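Local coordinates for ABC transporter periplasmic peptide-binding protein (Pseudoalteromonas, PDB 4QFL) that binds dipeptides such as Ala-Phe, probably in the periplasm, and presumably hands them to an ABC transporter for import, at residues D245-G250 / I254-T259; Y215-Y218 / V224-Y227; Y328-R333 / M507-S512; L395-L400 / V407-Y412; G98-T103 / N229-K234. All blocks are in the same frame, centred on the assembly; numbering follows the deposited sequence.

Contact 1: D245-G250 / I254-T259; sequences DITPNG and IAKILT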
# COMPACT_ATOMS: atom_id res chain seq x y z
N ASP A 245 -1.01 -17.77 8.98
CA ASP A 245 -0.04 -18.07 10.02
C ASP A 245 0.89 -16.88 10.11
O ASP A 245 1.70 -16.66 9.22
CB ASP A 245 0.73 -19.33 9.64
CG ASP A 245 1.78 -19.72 10.66
OD1 ASP A 245 2.16 -18.86 11.47
OD2 ASP A 245 2.22 -20.89 10.65
N ILE A 246 0.75 -16.09 11.16
CA ILE A 246 1.57 -14.89 11.30
C ILE A 246 3.00 -15.23 11.68
O ILE A 246 3.29 -15.61 12.81
CB ILE A 246 0.99 -13.96 12.35
CG1 ILE A 246 -0.48 -13.68 12.03
CG2 ILE A 246 1.78 -12.67 12.40
CD1 ILE A 246 -0.70 -13.08 10.69
N THR A 247 3.90 -15.08 10.72
CA THR A 247 5.29 -15.48 10.90
C THR A 247 6.21 -14.41 10.32
O THR A 247 6.52 -14.44 9.13
CB THR A 247 5.58 -16.80 10.17
OG1 THR A 247 4.58 -17.76 10.50
CG2 THR A 247 6.94 -17.34 10.56
N PRO A 248 6.64 -13.46 11.15
CA PRO A 248 7.42 -12.31 10.67
C PRO A 248 8.78 -12.67 10.08
O PRO A 248 9.27 -11.98 9.19
CB PRO A 248 7.60 -11.46 11.92
CG PRO A 248 6.47 -11.87 12.81
CD PRO A 248 6.29 -13.32 12.57
N ASN A 249 9.40 -13.73 10.57
CA ASN A 249 10.74 -14.05 10.11
C ASN A 249 10.70 -14.71 8.74
O ASN A 249 10.09 -15.77 8.58
CB ASN A 249 11.46 -14.94 11.12
CG ASN A 249 12.90 -15.21 10.72
OD1 ASN A 249 13.74 -14.31 10.73
ND2 ASN A 249 13.19 -16.45 10.37
N GLY A 250 11.36 -14.08 7.77
CA GLY A 250 11.35 -14.53 6.39
C GLY A 250 11.80 -15.96 6.17
O GLY A 250 11.16 -16.73 5.46
N ILE A 254 9.90 -19.58 4.78
CA ILE A 254 10.49 -20.53 3.85
C ILE A 254 10.48 -21.93 4.46
O ILE A 254 10.04 -22.89 3.83
CB ILE A 254 11.95 -20.17 3.49
CG1 ILE A 254 12.02 -18.79 2.84
CG2 ILE A 254 12.57 -21.22 2.55
CD1 ILE A 254 11.43 -18.75 1.49
N ALA A 255 10.97 -22.04 5.69
CA ALA A 255 11.00 -23.31 6.39
C ALA A 255 9.61 -23.95 6.43
O ALA A 255 9.47 -25.15 6.23
CB ALA A 255 11.55 -23.12 7.79
N LYS A 256 8.59 -23.13 6.68
CA LYS A 256 7.22 -23.64 6.78
C LYS A 256 6.60 -24.07 5.47
O LYS A 256 5.74 -24.93 5.45
CB LYS A 256 6.32 -22.64 7.48
CG LYS A 256 6.60 -22.52 8.95
CD LYS A 256 5.72 -21.48 9.61
CE LYS A 256 5.82 -21.58 11.11
NZ LYS A 256 4.91 -20.61 11.77
N ILE A 257 7.02 -23.49 4.36
CA ILE A 257 6.50 -24.02 3.10
C ILE A 257 7.20 -25.34 2.79
O ILE A 257 6.60 -26.27 2.27
CB ILE A 257 6.60 -23.02 1.93
CG1 ILE A 257 5.71 -23.49 0.77
CG2 ILE A 257 8.03 -22.84 1.47
CD1 ILE A 257 5.69 -22.53 -0.37
N LEU A 258 8.47 -25.44 3.16
CA LEU A 258 9.23 -26.67 2.94
C LEU A 258 8.64 -27.87 3.70
O LEU A 258 8.57 -28.98 3.17
CB LEU A 258 10.71 -26.46 3.27
CG LEU A 258 11.44 -25.53 2.31
CD1 LEU A 258 12.88 -25.31 2.70
CD2 LEU A 258 11.34 -26.07 0.89
N THR A 259 8.23 -27.64 4.95
CA THR A 259 7.68 -28.70 5.79
C THR A 259 6.20 -28.85 5.55
O THR A 259 5.54 -29.67 6.20
CB THR A 259 7.83 -28.35 7.27
OG1 THR A 259 7.09 -27.15 7.55
CG2 THR A 259 9.29 -28.15 7.63
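K256 reaches back from its helix to the strand end that precedes it, and its ammonium group is gripped by both D245 and T247. The chain runs fully extended beyond CG, so a long residue is needed to span a gap of 9.3 Å between the CA atoms of T247 and K256. At the tip, K256 NZ makes a salt bridge of 2.9 Å with D245 OD2, approaching on the syn side and 27° out of the carboxylate plane. A weak bond runs from the same NZ to D245 OD1 at 3.3 Å. T247 comes tip to tip with the lysine, its OG1 accepting from K256 NZ at 3.1 Å. This hydroxyl stands beside its own backbone N (chi1 -49°), which turns it to the helix side. With K256 cut back to alanine, the D245 carboxylate would probably lose its cation and T247 OG1 its donor across the contact. The lysine side chain also touches C34 and C262, which form a disulfide.

The connecting bend is looser. P248 and N249 are exposed to solvent, and beyond them the first turn of the helix closes with I254 N donating to G250 O at 3.2 Å; I254 CG1 rests 3.4 Å from the same G250 O. I254 itself is buried, its branched side chain turned to L276 of helix 273-278. Strand 241-246 thus leads through the short turn 247-249, with N249 at the N-cap, into helix 250-258.

Contact 2: Y215-Y218 / V224-Y227; sequences YKEY and VRFY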
# COMPACT_ATOMS: atom_id res chain seq x y z
N TYR A 215 -15.16 -13.75 8.83
CA TYR A 215 -14.31 -13.78 10.02
C TYR A 215 -14.73 -14.88 11.00
O TYR A 215 -15.92 -15.00 11.35
CB TYR A 215 -14.36 -12.42 10.71
CG TYR A 215 -13.63 -12.36 12.03
CD1 TYR A 215 -14.24 -12.80 13.20
CD2 TYR A 215 -12.35 -11.83 12.12
CE1 TYR A 215 -13.59 -12.74 14.42
CE2 TYR A 215 -11.68 -11.77 13.33
CZ TYR A 215 -12.32 -12.22 14.48
OH TYR A 215 -11.67 -12.16 15.69
N LYS A 216 -13.76 -15.68 11.43
CA LYS A 216 -13.99 -16.70 12.46
C LYS A 216 -13.20 -16.42 13.74
O LYS A 216 -13.77 -16.34 14.83
CB LYS A 216 -13.66 -18.09 11.91
CG LYS A 216 -13.86 -19.22 12.89
CD LYS A 216 -15.33 -19.39 13.25
CE LYS A 216 -15.51 -20.39 14.41
NZ LYS A 216 -15.05 -21.77 14.06
N GLU A 217 -11.89 -16.22 13.61
CA GLU A 217 -11.01 -16.22 14.77
C GLU A 217 -9.72 -15.44 14.54
O GLU A 217 -9.22 -15.34 13.42
CB GLU A 217 -10.67 -17.68 15.11
CG GLU A 217 -9.89 -17.90 16.39
CD GLU A 217 -9.50 -19.36 16.55
OE1 GLU A 217 -10.17 -20.23 15.96
OE2 GLU A 217 -8.50 -19.64 17.26
N TYR A 218 -9.17 -14.89 15.62
CA TYR A 218 -7.91 -14.17 15.56
C TYR A 218 -7.13 -14.33 16.88
O TYR A 218 -7.62 -13.94 17.94
CB TYR A 218 -8.16 -12.70 15.24
CG TYR A 218 -6.97 -11.76 15.37
CD1 TYR A 218 -5.75 -12.05 14.76
CD2 TYR A 218 -7.09 -10.57 16.08
CE1 TYR A 218 -4.67 -11.18 14.87
CE2 TYR A 218 -6.02 -9.70 16.19
CZ TYR A 218 -4.82 -10.00 15.59
OH TYR A 218 -3.79 -9.12 15.73
N VAL A 224 -4.94 -15.94 12.03
CA VAL A 224 -6.26 -15.50 11.67
C VAL A 224 -6.94 -16.62 10.89
O VAL A 224 -6.33 -17.28 10.04
CB VAL A 224 -6.25 -14.14 10.92
CG1 VAL A 224 -4.93 -13.92 10.25
CG2 VAL A 224 -7.41 -14.03 9.94
N ARG A 225 -8.19 -16.88 11.25
CA ARG A 225 -8.97 -17.93 10.64
C ARG A 225 -10.23 -17.32 10.02
O ARG A 225 -10.96 -16.58 10.68
CB ARG A 225 -9.31 -18.97 11.70
CG ARG A 225 -9.98 -20.20 11.17
CD ARG A 225 -10.48 -21.06 12.31
NE ARG A 225 -9.45 -21.34 13.31
CZ ARG A 225 -8.49 -22.24 13.15
NH1 ARG A 225 -8.40 -22.93 12.02
NH2 ARG A 225 -7.59 -22.43 14.11
N PHE A 226 -10.44 -17.63 8.74
CA PHE A 226 -11.65 -17.27 8.01
C PHE A 226 -12.31 -18.54 7.49
O PHE A 226 -11.65 -19.58 7.32
CB PHE A 226 -11.34 -16.41 6.78
CG PHE A 226 -10.75 -15.06 7.08
CD1 PHE A 226 -10.98 -14.41 8.29
CD2 PHE A 226 -9.97 -14.42 6.12
CE1 PHE A 226 -10.44 -13.17 8.54
CE2 PHE A 226 -9.42 -13.16 6.37
CZ PHE A 226 -9.66 -12.54 7.59
N TYR A 227 -13.61 -18.47 7.22
CA TYR A 227 -14.28 -19.57 6.54
C TYR A 227 -15.09 -19.10 5.35
O TYR A 227 -15.47 -17.93 5.25
CB TYR A 227 -15.12 -20.40 7.52
CG TYR A 227 -16.31 -19.67 8.09
CD1 TYR A 227 -16.16 -18.76 9.13
CD2 TYR A 227 -17.59 -19.91 7.61
CE1 TYR A 227 -17.25 -18.11 9.67
CE2 TYR A 227 -18.68 -19.26 8.14
CZ TYR A 227 -18.51 -18.36 9.17
OH TYR A 227 -19.60 -17.72 9.70
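R225 and E217 lie side by side on one face of the hairpin. R225 NE donates to E217 OE1 at 3.0 Å. The oxygen lies near the guanidinium plane but is met from above its own carboxylate plane, the two planes 44° apart. Both side chains start with CG anti to the backbone N (chi1 -173° in each), which sets them alongside one another, while a bend at chi3 of R225 turns NE to the acid. K216 runs next to the arginine, its CG 3.9 Å from R225 CD.

The backbone sets this register. R225 N bonds E217 O at 2.9 Å, whereas R225 O accepts from both K216 N, at 3.0 Å, and E217 N, at 3.1 Å: a classic beta bulge. Farther out, Y215, Y218, V224 and F226 occupy the other face, where F42 meets both tyrosine rings edge to face and N38 bonds Y218 OH. Aromatic and branched side chains suit that largely buried side.

A leucine in place of R225 would probably leave E217 without its ionic partner in the hairpin. The chemistry implies a division of labour, with charge pairing on one face, aromatic packing on the other, and the carbonyl of R225 shared between two amides.

Contact 3: Y328-R333 / M507-S512; sequences YGNGLR and MRFQAS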
# COMPACT_ATOMS: atom_id res chain seq x y z
N TYR A 328 19.33 -9.28 -6.01
CA TYR A 328 19.72 -10.53 -6.66
C TYR A 328 19.58 -10.46 -8.17
O TYR A 328 19.33 -11.48 -8.82
CB TYR A 328 18.89 -11.70 -6.10
CG TYR A 328 19.45 -12.28 -4.82
CD1 TYR A 328 19.54 -11.51 -3.66
CD2 TYR A 328 19.88 -13.59 -4.77
CE1 TYR A 328 20.06 -12.05 -2.49
CE2 TYR A 328 20.39 -14.13 -3.60
CZ TYR A 328 20.48 -13.36 -2.47
OH TYR A 328 21.00 -13.92 -1.32
N GLY A 329 19.75 -9.27 -8.74
CA GLY A 329 19.62 -9.07 -10.17
C GLY A 329 18.20 -9.09 -10.70
O GLY A 329 17.98 -8.91 -11.89
N ASN A 330 17.23 -9.29 -9.82
CA ASN A 330 15.83 -9.34 -10.24
C ASN A 330 15.15 -7.96 -10.34
O ASN A 330 14.07 -7.83 -10.92
CB ASN A 330 15.04 -10.24 -9.29
CG ASN A 330 15.63 -11.64 -9.18
OD1 ASN A 330 16.03 -12.23 -10.18
ND2 ASN A 330 15.69 -12.16 -7.96
N GLY A 331 15.77 -6.93 -9.76
CA GLY A 331 15.17 -5.61 -9.75
C GLY A 331 15.57 -4.76 -10.94
O GLY A 331 16.48 -5.12 -11.69
N LEU A 332 14.90 -3.63 -11.12
CA LEU A 332 15.27 -2.66 -12.15
C LEU A 332 15.76 -1.39 -11.49
O LEU A 332 15.10 -0.84 -10.62
CB LEU A 332 14.08 -2.34 -13.05
CG LEU A 332 13.57 -3.35 -14.08
CD1 LEU A 332 12.43 -2.75 -14.87
CD2 LEU A 332 14.68 -3.81 -15.03
N ARG A 333 16.92 -0.91 -11.91
CA ARG A 333 17.48 0.30 -11.31
C ARG A 333 16.54 1.48 -11.57
O ARG A 333 16.05 1.65 -12.69
CB ARG A 333 18.88 0.58 -11.85
CG ARG A 333 19.55 1.81 -11.26
CD ARG A 333 21.02 1.90 -11.66
NE ARG A 333 21.67 3.10 -11.12
CZ ARG A 333 22.97 3.22 -10.90
NH1 ARG A 333 23.80 2.20 -11.16
NH2 ARG A 333 23.46 4.35 -10.40
N MET A 507 10.60 -7.16 -8.33
CA MET A 507 9.65 -8.11 -8.90
C MET A 507 8.75 -8.61 -7.77
O MET A 507 9.17 -8.69 -6.62
CB MET A 507 10.37 -9.30 -9.54
CG MET A 507 11.15 -8.95 -10.80
SD MET A 507 10.04 -8.46 -12.12
CE MET A 507 9.04 -9.92 -12.23
N ARG A 508 7.50 -8.92 -8.11
CA ARG A 508 6.57 -9.46 -7.13
C ARG A 508 6.64 -10.99 -7.10
O ARG A 508 6.27 -11.64 -8.07
CB ARG A 508 5.16 -8.99 -7.45
CG ARG A 508 4.15 -9.27 -6.37
CD ARG A 508 2.80 -8.67 -6.69
NE ARG A 508 1.97 -8.63 -5.49
CZ ARG A 508 0.86 -7.91 -5.37
NH1 ARG A 508 0.44 -7.19 -6.40
NH2 ARG A 508 0.18 -7.91 -4.24
N PHE A 509 7.13 -11.57 -6.01
CA PHE A 509 7.25 -13.02 -5.88
C PHE A 509 6.24 -13.61 -4.88
O PHE A 509 5.88 -12.98 -3.90
CB PHE A 509 8.63 -13.43 -5.37
CG PHE A 509 9.75 -13.20 -6.34
CD1 PHE A 509 10.05 -14.13 -7.32
CD2 PHE A 509 10.55 -12.06 -6.23
CE1 PHE A 509 11.09 -13.93 -8.19
CE2 PHE A 509 11.59 -11.84 -7.11
CZ PHE A 509 11.87 -12.78 -8.09
N GLN A 510 5.81 -14.84 -5.14
CA GLN A 510 5.08 -15.61 -4.14
C GLN A 510 5.32 -17.10 -4.30
O GLN A 510 5.28 -17.63 -5.41
CB GLN A 510 3.58 -15.34 -4.21
CG GLN A 510 2.80 -16.15 -3.19
CD GLN A 510 1.35 -15.76 -3.20
OE1 GLN A 510 0.57 -16.27 -4.00
NE2 GLN A 510 0.98 -14.84 -2.32
N ALA A 511 5.57 -17.78 -3.19
CA ALA A 511 5.76 -19.22 -3.23
C ALA A 511 4.52 -19.94 -2.76
O ALA A 511 3.82 -19.48 -1.86
CB ALA A 511 6.96 -19.63 -2.40
N SER A 512 4.23 -21.09 -3.36
CA SER A 512 3.11 -21.89 -2.91
C SER A 512 3.28 -23.36 -3.26
O SER A 512 4.03 -23.72 -4.17
CB SER A 512 1.79 -21.33 -3.48
OG SER A 512 1.77 -21.34 -4.90
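N330 leans on M507 and F509 with successive atoms of its side chain. Its CB lies 4.4 Å from M507 CG, the first apolar touch. N330 CG comes 4.1 Å from F509 CZ, and N330 ND2 goes a little closer, 3.9 Å from the same CZ. The two side chains cross at about a right angle, with amide and ring planes 63° apart. The other branch of the tip, OD1, accepts a hydrogen bond from R286, a residue of strand 282-287 on which the side chains of M507 and F509 also pack. An asparagine suits the place because one short amide offers an acceptor for that arginine and, on its other branch, an NH2 that lies against the phenylalanine ring.

Beside this touch, short strand 332-333 pairs antiparallel with strand 500-513 through a backbone bond between L332 and H505, and N330 sits in the turn just before it. The backbone of N330 takes part too, its O standing only 3.1 Å from M507 CG. M507 CG is anti to the carbonyl carbon (chi1 -69°), which brings that methylene to the oxygen, while bends at chi2 and chi3 carry the sulfur and methyl away from 328-333.

Contact 4: L395-L400 / V407-Y412; sequences LMQSDL and VNIVEY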
# COMPACT_ATOMS: atom_id res chain seq x y z
N LEU A 395 24.98 -2.38 3.56
CA LEU A 395 25.80 -2.00 2.43
C LEU A 395 26.02 -0.49 2.42
O LEU A 395 27.13 -0.01 2.17
CB LEU A 395 25.18 -2.47 1.12
CG LEU A 395 25.33 -3.98 0.86
CD1 LEU A 395 24.22 -4.49 -0.05
CD2 LEU A 395 26.70 -4.32 0.28
N MET A 396 24.97 0.26 2.70
CA MET A 396 25.06 1.72 2.71
C MET A 396 25.92 2.22 3.87
O MET A 396 26.65 3.21 3.74
CB MET A 396 23.67 2.35 2.77
CG MET A 396 22.84 2.09 1.53
SD MET A 396 21.12 2.53 1.83
CE MET A 396 20.80 3.53 0.38
N GLN A 397 25.84 1.52 5.00
CA GLN A 397 26.67 1.79 6.17
C GLN A 397 28.16 1.73 5.79
O GLN A 397 28.92 2.65 6.10
CB GLN A 397 26.33 0.77 7.26
CG GLN A 397 27.21 0.80 8.49
CD GLN A 397 26.69 -0.14 9.58
OE1 GLN A 397 26.73 -1.37 9.45
NE2 GLN A 397 26.20 0.44 10.67
N SER A 398 28.56 0.67 5.11
CA SER A 398 29.91 0.57 4.58
C SER A 398 30.24 1.70 3.60
O SER A 398 31.30 2.33 3.70
CB SER A 398 30.12 -0.78 3.90
OG SER A 398 31.20 -0.72 2.98
N ASP A 399 29.35 1.96 2.66
CA ASP A 399 29.59 3.00 1.66
C ASP A 399 29.82 4.38 2.28
O ASP A 399 30.72 5.10 1.85
CB ASP A 399 28.42 3.11 0.67
CG ASP A 399 28.44 2.02 -0.38
OD1 ASP A 399 29.49 1.36 -0.53
OD2 ASP A 399 27.41 1.83 -1.06
N LEU A 400 28.99 4.74 3.26
CA LEU A 400 29.00 6.08 3.84
C LEU A 400 30.16 6.29 4.81
O LEU A 400 30.71 7.39 4.90
CB LEU A 400 27.69 6.37 4.56
CG LEU A 400 26.50 6.64 3.64
CD1 LEU A 400 25.19 6.50 4.39
CD2 LEU A 400 26.61 8.01 3.00
N VAL A 407 26.97 5.62 10.09
CA VAL A 407 25.58 5.18 10.10
C VAL A 407 25.31 4.20 11.24
O VAL A 407 26.06 3.25 11.45
CB VAL A 407 25.19 4.49 8.77
CG1 VAL A 407 23.80 3.90 8.88
CG2 VAL A 407 25.27 5.47 7.62
N ASN A 408 24.23 4.44 11.96
CA ASN A 408 23.70 3.43 12.85
C ASN A 408 22.37 2.95 12.27
O ASN A 408 21.60 3.75 11.75
CB ASN A 408 23.53 3.97 14.26
CG ASN A 408 22.42 5.00 14.35
OD1 ASN A 408 22.50 6.07 13.75
ND2 ASN A 408 21.38 4.67 15.10
N ILE A 409 22.11 1.65 12.36
CA ILE A 409 20.92 1.08 11.74
C ILE A 409 19.83 0.83 12.77
O ILE A 409 20.06 0.18 13.78
CB ILE A 409 21.27 -0.23 11.00
CG1 ILE A 409 22.30 0.06 9.90
CG2 ILE A 409 20.01 -0.87 10.42
CD1 ILE A 409 22.70 -1.17 9.09
N VAL A 410 18.63 1.35 12.51
CA VAL A 410 17.52 1.17 13.43
C VAL A 410 16.45 0.26 12.83
O VAL A 410 16.07 0.41 11.67
CB VAL A 410 16.87 2.50 13.79
CG1 VAL A 410 15.62 2.26 14.61
CG2 VAL A 410 17.85 3.37 14.55
N GLU A 411 15.95 -0.67 13.62
CA GLU A 411 14.97 -1.61 13.12
C GLU A 411 13.99 -2.02 14.22
O GLU A 411 14.39 -2.29 15.35
CB GLU A 411 15.70 -2.83 12.56
CG GLU A 411 14.85 -3.75 11.68
CD GLU A 411 15.65 -4.93 11.15
OE1 GLU A 411 16.79 -5.14 11.64
OE2 GLU A 411 15.14 -5.65 10.26
N TYR A 412 12.70 -2.06 13.89
CA TYR A 412 11.68 -2.50 14.83
C TYR A 412 10.64 -3.35 14.10
O TYR A 412 10.59 -3.33 12.88
CB TYR A 412 10.97 -1.31 15.49
CG TYR A 412 11.86 -0.35 16.26
CD1 TYR A 412 12.20 -0.60 17.58
CD2 TYR A 412 12.33 0.81 15.68
CE1 TYR A 412 13.02 0.27 18.28
CE2 TYR A 412 13.15 1.69 16.37
CZ TYR A 412 13.49 1.42 17.67
OH TYR A 412 14.30 2.30 18.36
O HOH W 1 24.45 -0.25 13.24
O HOH W 2 28.76 4.48 7.73
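Q397 and V407 supply the direct polar link between helix 389-401 and strand 406-410. Q397 NE2 donates to V407 O at 2.9 Å, with an N-H...O angle of 162°. The oxygen lies in the plane of the glutamine amide, whereas the donor stands above the carbonyl plane, 43° out of it. With CG anti to the backbone N and an extended chain, Q397 reaches across to the strand carbonyl.

Water extends the polar set. One molecule accepts from Q397 NE2, at 3.2 Å, and I409 N, at 3.1 Å; another accepts from V407 N but lies so close to Q397 O that this second link is doubtful.

One apolar contact is tight: L400 CD1 presses on V407 CG2 at 3.4 Å. I409 CD1 rests against the glutamine amide, 4.1 Å from Q397 CD, the two side chains crossing at about a right angle. Branched residues suit a strand whose side chains meet a helix running nearly antiparallel to it, at 166°.

Strand 373-378 pairs in parallel with 406-410, completing a beta-alpha-beta unit. Chemically, the glutamine amide donates to a strand carbonyl and to a water that also takes the I409 amide, while leucine and valine close the buried side.

Contact 5: G98-T103 / N229-K234; sequences GVKFHT and NADYWK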
# COMPACT_ATOMS: atom_id res chain seq x y z
N GLY A 98 -29.35 -7.92 -4.34
CA GLY A 98 -29.25 -9.30 -3.90
C GLY A 98 -27.94 -9.67 -3.23
O GLY A 98 -27.61 -10.85 -3.14
N VAL A 99 -27.20 -8.69 -2.74
CA VAL A 99 -25.92 -8.97 -2.10
C VAL A 99 -26.10 -9.05 -0.60
O VAL A 99 -26.59 -8.11 0.01
CB VAL A 99 -24.88 -7.89 -2.39
CG1 VAL A 99 -23.61 -8.16 -1.59
CG2 VAL A 99 -24.59 -7.81 -3.89
N LYS A 100 -25.70 -10.17 -0.02
CA LYS A 100 -25.90 -10.39 1.41
C LYS A 100 -24.65 -10.13 2.22
O LYS A 100 -23.56 -10.59 1.87
CB LYS A 100 -26.36 -11.83 1.68
CG LYS A 100 -27.82 -12.10 1.33
CD LYS A 100 -28.13 -13.56 1.49
CE LYS A 100 -29.49 -13.91 0.93
NZ LYS A 100 -29.77 -15.35 1.13
N PHE A 101 -24.80 -9.41 3.32
CA PHE A 101 -23.74 -9.31 4.30
C PHE A 101 -23.57 -10.62 5.05
O PHE A 101 -24.51 -11.42 5.15
CB PHE A 101 -24.00 -8.17 5.28
CG PHE A 101 -23.72 -6.82 4.70
CD1 PHE A 101 -22.42 -6.37 4.54
CD2 PHE A 101 -24.76 -5.99 4.31
CE1 PHE A 101 -22.15 -5.13 4.00
CE2 PHE A 101 -24.50 -4.75 3.77
CZ PHE A 101 -23.19 -4.32 3.61
N HIS A 102 -22.37 -10.84 5.58
CA HIS A 102 -22.03 -12.03 6.36
C HIS A 102 -22.95 -12.29 7.54
O HIS A 102 -23.35 -11.37 8.25
CB HIS A 102 -20.61 -11.95 6.90
CG HIS A 102 -19.56 -11.91 5.85
ND1 HIS A 102 -18.31 -11.36 6.07
CD2 HIS A 102 -19.55 -12.35 4.57
CE1 HIS A 102 -17.59 -11.46 4.97
NE2 HIS A 102 -18.32 -12.06 4.05
N THR A 103 -23.28 -13.55 7.73
CA THR A 103 -23.77 -13.99 9.01
C THR A 103 -22.52 -14.47 9.74
O THR A 103 -21.81 -15.36 9.26
CB THR A 103 -24.77 -15.14 8.87
OG1 THR A 103 -25.95 -14.65 8.22
CG2 THR A 103 -25.13 -15.70 10.23
N ASN A 229 -17.70 -18.04 2.66
CA ASN A 229 -19.04 -17.44 2.63
C ASN A 229 -19.92 -18.17 1.63
O ASN A 229 -19.80 -17.96 0.42
CB ASN A 229 -18.96 -15.95 2.27
CG ASN A 229 -20.33 -15.34 2.05
OD1 ASN A 229 -21.36 -15.96 2.34
ND2 ASN A 229 -20.35 -14.12 1.55
N ALA A 230 -20.82 -19.02 2.14
CA ALA A 230 -21.68 -19.84 1.29
C ALA A 230 -22.64 -19.01 0.43
O ALA A 230 -23.16 -19.50 -0.58
CB ALA A 230 -22.45 -20.85 2.13
N ASP A 231 -22.86 -17.77 0.83
CA ASP A 231 -23.82 -16.88 0.18
C ASP A 231 -23.15 -15.81 -0.66
O ASP A 231 -23.76 -14.78 -0.93
CB ASP A 231 -24.71 -16.19 1.21
CG ASP A 231 -25.86 -17.07 1.67
OD1 ASP A 231 -26.55 -17.64 0.80
OD2 ASP A 231 -26.06 -17.18 2.90
N TYR A 232 -21.91 -16.04 -1.06
CA TYR A 232 -21.16 -15.03 -1.80
C TYR A 232 -21.75 -14.75 -3.19
O TYR A 232 -21.97 -15.65 -3.98
CB TYR A 232 -19.68 -15.42 -1.90
CG TYR A 232 -18.84 -14.33 -2.52
CD1 TYR A 232 -18.88 -13.04 -2.03
CD2 TYR A 232 -18.01 -14.60 -3.60
CE1 TYR A 232 -18.13 -12.04 -2.59
CE2 TYR A 232 -17.24 -13.60 -4.17
CZ TYR A 232 -17.31 -12.32 -3.66
OH TYR A 232 -16.56 -11.30 -4.20
N TRP A 233 -21.97 -13.48 -3.49
CA TRP A 233 -22.69 -13.11 -4.69
C TRP A 233 -21.94 -13.43 -5.96
O TRP A 233 -22.53 -13.89 -6.93
CB TRP A 233 -23.00 -11.62 -4.69
CG TRP A 233 -21.77 -10.76 -4.65
CD1 TRP A 233 -21.07 -10.39 -3.53
CD2 TRP A 233 -21.10 -10.15 -5.76
NE1 TRP A 233 -20.01 -9.59 -3.89
CE2 TRP A 233 -20.01 -9.42 -5.24
CE3 TRP A 233 -21.32 -10.14 -7.14
CZ2 TRP A 233 -19.14 -8.70 -6.05
CZ3 TRP A 233 -20.45 -9.42 -7.94
CH2 TRP A 233 -19.38 -8.70 -7.39
N LYS A 234 -20.64 -13.18 -5.97
CA LYS A 234 -19.90 -13.18 -7.22
C LYS A 234 -19.69 -14.59 -7.77
O LYS A 234 -19.92 -14.84 -8.95
CB LYS A 234 -18.56 -12.47 -7.08
CG LYS A 234 -17.76 -12.45 -8.35
CD LYS A 234 -16.27 -12.32 -8.06
CE LYS A 234 -15.85 -10.88 -8.10
NZ LYS A 234 -16.69 -10.06 -7.19
O HOH W 3 -24.90 -12.35 -1.60
O HOH W 4 -21.90 -11.85 -0.35
O HOH W 5 -23.08 -15.61 5.26
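W233 meets V99 because its CG lies between the backbone N and the carbonyl carbon (chi1 61°), while V99 has CG1 anti to its own N (chi1 174°). The two then run side by side: V99 CG1 comes 3.9 Å from W233 CD1, and V99 CG2 lies over one face of the indole. A broad aromatic suits this place, covering a branched residue while its NE1 bonds D62.

N229 extends to H102, and N229 ND2 meets the edge of the imidazole 3.6 Å from H102 CD2, with amide and ring planes nearly perpendicular. They do not bond each other; H102 NE2 and N229 ND2 both bond the carbonyl O of G211, which holds the pair together. The other end of the amide, N229 OD1, takes D231 N at 2.8 Å, an Asx turn that begins the type I turn N229-Y232.

D231 faces K100, but D231 OD1 and K100 NZ are 4.0 Å apart, a long ion pair between two exposed side chains. A water accepts from K100 N at 2.8 Å and lies as close to D231 O.

The two loops are thus joined by apolar packing, a shared carbonyl and water, with charge probably contributing only weak attraction.

Contacts 4 and 5 lie on opposite sides of the chain's centre, their own centres 49 Å apart. I257 CD1 of contact 1 packs 3.6 Å from S512 N of contact 3, while one modelled position of Y227 in contact 2 brings its OH to 3.3 Å from T103 O of contact 5, a doubtful touch. Contacts 1 and 2 are 19 Å apart between centres and are joined by neighbouring strands 223-228 and 241-246. Along the chain, contact 2 is nested inside the loop closed by contact 5, and contact 4 inside that closed by contact 3. None includes a dipeptide-pocket residue, but strand 406-410 of contact 4 precedes helix 414-422, which supplies W414 and I418 to the phenylalanine site.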